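Local coordinates for designed helical repeat protein (Synthetic construct, PDB 5CWD) that has no known natural function, being a computationally designed helical repeat protein built to explore the range of repeat architectures, at residues Lys145-Asp149 and Glu150-Lys154. Sequence-based numbering, arbitrary orientation.
Sequences KESND and EEVEK
The carboxylate of D149 sits at the N-terminal end of helix 150-167, where its OD1 accepts a hydrogen bond from V152 N (3.1 Å, N-H...O angle 138°), the amide meeting the oxygen nearly in line with its C-O bond. With CG anti to the backbone N (chi1 179°), the side chain swings back beside its own carbonyl carbon, which also brings OD1 to 2.7 Å from E151 N. A weak backbone bond from E153 N to D149 O begins the helical hydrogen-bonding pattern. Replacing D149 by alanine would remove the carboxylate acceptor and is likely to leave V152 N at the helix start without its capping partner.

Nonpolar contact is modest: V152 CG2 lies 3.9 Å from D149 CB, and S147 CB reaches the same methyl at 4.2 Å. Charge attraction spans the turn more loosely, K145 NZ standing 4.2 Å from E153 OE2, beyond salt-bridge range; that carboxylate also has a long, weak ion pair with K157.

Just past helix 129-147, N148 takes a positive phi (60°) and turns the chain, and D149 follows directly as N-cap of the next helix. Such a tight, solvent-facing helix-loop-helix turn, closed by an aspartate N-cap, joins consecutive antiparallel helices in this designed helical repeat fold.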
ATOM      1  N   LYS A 145     -12.866  -7.227  11.984  1.00 53.62           N
ATOM      2  CA  LYS A 145     -13.113  -7.400  13.410  1.00 56.26           C
ATOM      3  C   LYS A 145     -13.281  -6.061  14.118  1.00 54.68           C
ATOM      4  O   LYS A 145     -14.190  -5.892  14.930  1.00 54.48           O
ATOM      5  CB  LYS A 145     -11.978  -8.193  14.060  1.00 57.81           C
ATOM      6  CG  LYS A 145     -11.997  -9.679  13.733  1.00 59.69           C
ATOM      7  CD  LYS A 145     -13.170 -10.385  14.403  1.00 62.83           C
ATOM      8  CE  LYS A 145     -13.374 -11.786  13.848  1.00 67.20           C
ATOM      9  NZ  LYS A 145     -14.598 -12.430  14.403  1.00 68.64           N
ATOM     10  N   GLU A 146     -12.401  -5.116  13.808  1.00 53.67           N
ATOM     11  CA  GLU A 146     -12.464  -3.790  14.407  1.00 53.87           C
ATOM     12  C   GLU A 146     -13.791  -3.109  14.093  1.00 53.01           C
ATOM     13  O   GLU A 146     -14.373  -2.441  14.950  1.00 50.57           O
ATOM     14  CB  GLU A 146     -11.302  -2.926  13.917  1.00 57.87           C
ATOM     15  CG  GLU A 146      -9.954  -3.284  14.531  1.00 57.20           C
ATOM     16  CD  GLU A 146      -8.823  -2.418  14.007  1.00 58.45           C
ATOM     17  OE1 GLU A 146      -7.722  -2.959  13.769  1.00 59.65           O
ATOM     18  OE2 GLU A 146      -9.031  -1.196  13.840  1.00 56.09           O
ATOM     19  N   SER A 147     -14.267  -3.278  12.863  1.00 57.21           N
ATOM     20  CA  SER A 147     -15.568  -2.739  12.479  1.00 57.02           C
ATOM     21  C   SER A 147     -16.707  -3.426  13.231  1.00 55.65           C
ATOM     22  O   SER A 147     -17.771  -2.841  13.413  1.00 56.06           O
ATOM     23  CB  SER A 147     -15.785  -2.875  10.970  1.00 55.02           C
ATOM     24  OG  SER A 147     -14.992  -1.940  10.260  1.00 59.86           O
ATOM     25  N   ASN A 148     -16.476  -4.662  13.666  1.00 57.60           N
ATOM     26  CA  ASN A 148     -17.499  -5.439  14.363  1.00 58.95           C
ATOM     27  C   ASN A 148     -18.735  -5.634  13.483  1.00 61.59           C
ATOM     28  O   ASN A 148     -19.868  -5.620  13.967  1.00 61.79           O
ATOM     29  CB  ASN A 148     -17.884  -4.760  15.683  1.00 57.50           C
ATOM     30  CG  ASN A 148     -18.624  -5.692  16.632  1.00 61.94           C
ATOM     31  OD1 ASN A 148     -18.551  -6.915  16.508  1.00 62.82           O
ATOM     32  ND2 ASN A 148     -19.340  -5.111  17.589  1.00 66.02           N
ATOM     33  N   ASP A 149     -18.501  -5.816  12.184  1.00 62.75           N
ATOM     34  CA  ASP A 149     -19.575  -6.011  11.213  1.00 61.78           C
ATOM     35  C   ASP A 149     -19.244  -7.173  10.284  1.00 63.61           C
ATOM     36  O   ASP A 149     -18.091  -7.369   9.905  1.00 64.94           O
ATOM     37  CB  ASP A 149     -19.803  -4.732  10.404  1.00 61.52           C
ATOM     38  CG  ASP A 149     -20.889  -4.885   9.361  1.00 64.06           C
ATOM     39  OD1 ASP A 149     -20.600  -5.434   8.277  1.00 66.72           O
ATOM     40  OD2 ASP A 149     -22.030  -4.450   9.620  1.00 64.71           O
ATOM     41  N   GLU A 150     -20.267  -7.937   9.912  1.00 66.57           N
ATOM     42  CA  GLU A 150     -20.077  -9.137   9.107  1.00 67.63           C
ATOM     43  C   GLU A 150     -19.950  -8.820   7.620  1.00 65.73           C
ATOM     44  O   GLU A 150     -19.157  -9.445   6.910  1.00 68.86           O
ATOM     45  CB  GLU A 150     -21.236 -10.107   9.332  1.00 70.58           C
ATOM     46  CG  GLU A 150     -21.398 -10.530  10.782  1.00 75.31           C
ATOM     47  CD  GLU A 150     -22.542 -11.504  10.984  1.00 81.40           C
ATOM     48  OE1 GLU A 150     -23.273 -11.780  10.008  1.00 81.05           O
ATOM     49  OE2 GLU A 150     -22.709 -11.994  12.121  1.00 80.13           O
ATOM     50  N   GLU A 151     -20.730  -7.849   7.154  1.00 63.77           N
ATOM     51  CA  GLU A 151     -20.697  -7.451   5.751  1.00 65.77           C
ATOM     52  C   GLU A 151     -19.280  -7.032   5.353  1.00 65.19           C
ATOM     53  O   GLU A 151     -18.913  -7.084   4.177  1.00 65.54           O
ATOM     54  CB  GLU A 151     -21.691  -6.312   5.492  1.00 67.10           C
ATOM     55  CG  GLU A 151     -21.951  -6.008   4.011  1.00 72.09           C
ATOM     56  CD  GLU A 151     -22.889  -7.003   3.344  1.00 74.30           C
ATOM     57  OE1 GLU A 151     -23.244  -8.020   3.979  1.00 73.45           O
ATOM     58  OE2 GLU A 151     -23.277  -6.761   2.180  1.00 73.72           O
ATOM     59  N   VAL A 152     -18.489  -6.627   6.342  1.00 63.12           N
ATOM     60  CA  VAL A 152     -17.081  -6.316   6.130  1.00 60.28           C
ATOM     61  C   VAL A 152     -16.259  -7.600   6.154  1.00 61.28           C
ATOM     62  O   VAL A 152     -15.317  -7.774   5.372  1.00 62.90           O
ATOM     63  CB  VAL A 152     -16.546  -5.351   7.201  1.00 59.03           C
ATOM     64  CG1 VAL A 152     -15.120  -4.939   6.878  1.00 56.81           C
ATOM     65  CG2 VAL A 152     -17.440  -4.126   7.307  1.00 61.12           C
ATOM     66  N   GLU A 153     -16.623  -8.497   7.064  1.00 62.52           N
ATOM     67  CA  GLU A 153     -15.971  -9.796   7.159  1.00 62.02           C
ATOM     68  C   GLU A 153     -16.097 -10.536   5.833  1.00 61.57           C
ATOM     69  O   GLU A 153     -15.202 -11.287   5.437  1.00 63.80           O
ATOM     70  CB  GLU A 153     -16.579 -10.619   8.296  1.00 64.31           C
ATOM     71  CG  GLU A 153     -15.702 -11.775   8.746  1.00 70.42           C
ATOM     72  CD  GLU A 153     -16.229 -12.472   9.988  1.00 75.30           C
ATOM     73  OE1 GLU A 153     -17.266 -12.032  10.528  1.00 76.42           O
ATOM     74  OE2 GLU A 153     -15.604 -13.462  10.422  1.00 77.06           O
ATOM     75  N   LYS A 154     -17.211 -10.311   5.144  1.00 62.38           N
ATOM     76  CA  LYS A 154     -17.419 -10.882   3.816  1.00 62.56           C
ATOM     77  C   LYS A 154     -16.330 -10.466   2.827  1.00 60.03           C
ATOM     78  O   LYS A 154     -15.582 -11.310   2.326  1.00 60.89           O
ATOM     79  CB  LYS A 154     -18.791 -10.479   3.273  1.00 66.08           C
ATOM     80  CG  LYS A 154     -19.958 -11.032   4.078  1.00 67.95           C
ATOM     81  CD  LYS A 154     -21.236 -11.100   3.258  1.00 67.46           C
ATOM     82  CE  LYS A 154     -22.315 -11.878   3.994  1.00 67.37           C
ATOM     83  NZ  LYS A 154     -23.448 -12.247   3.103  1.00 71.53           N
TER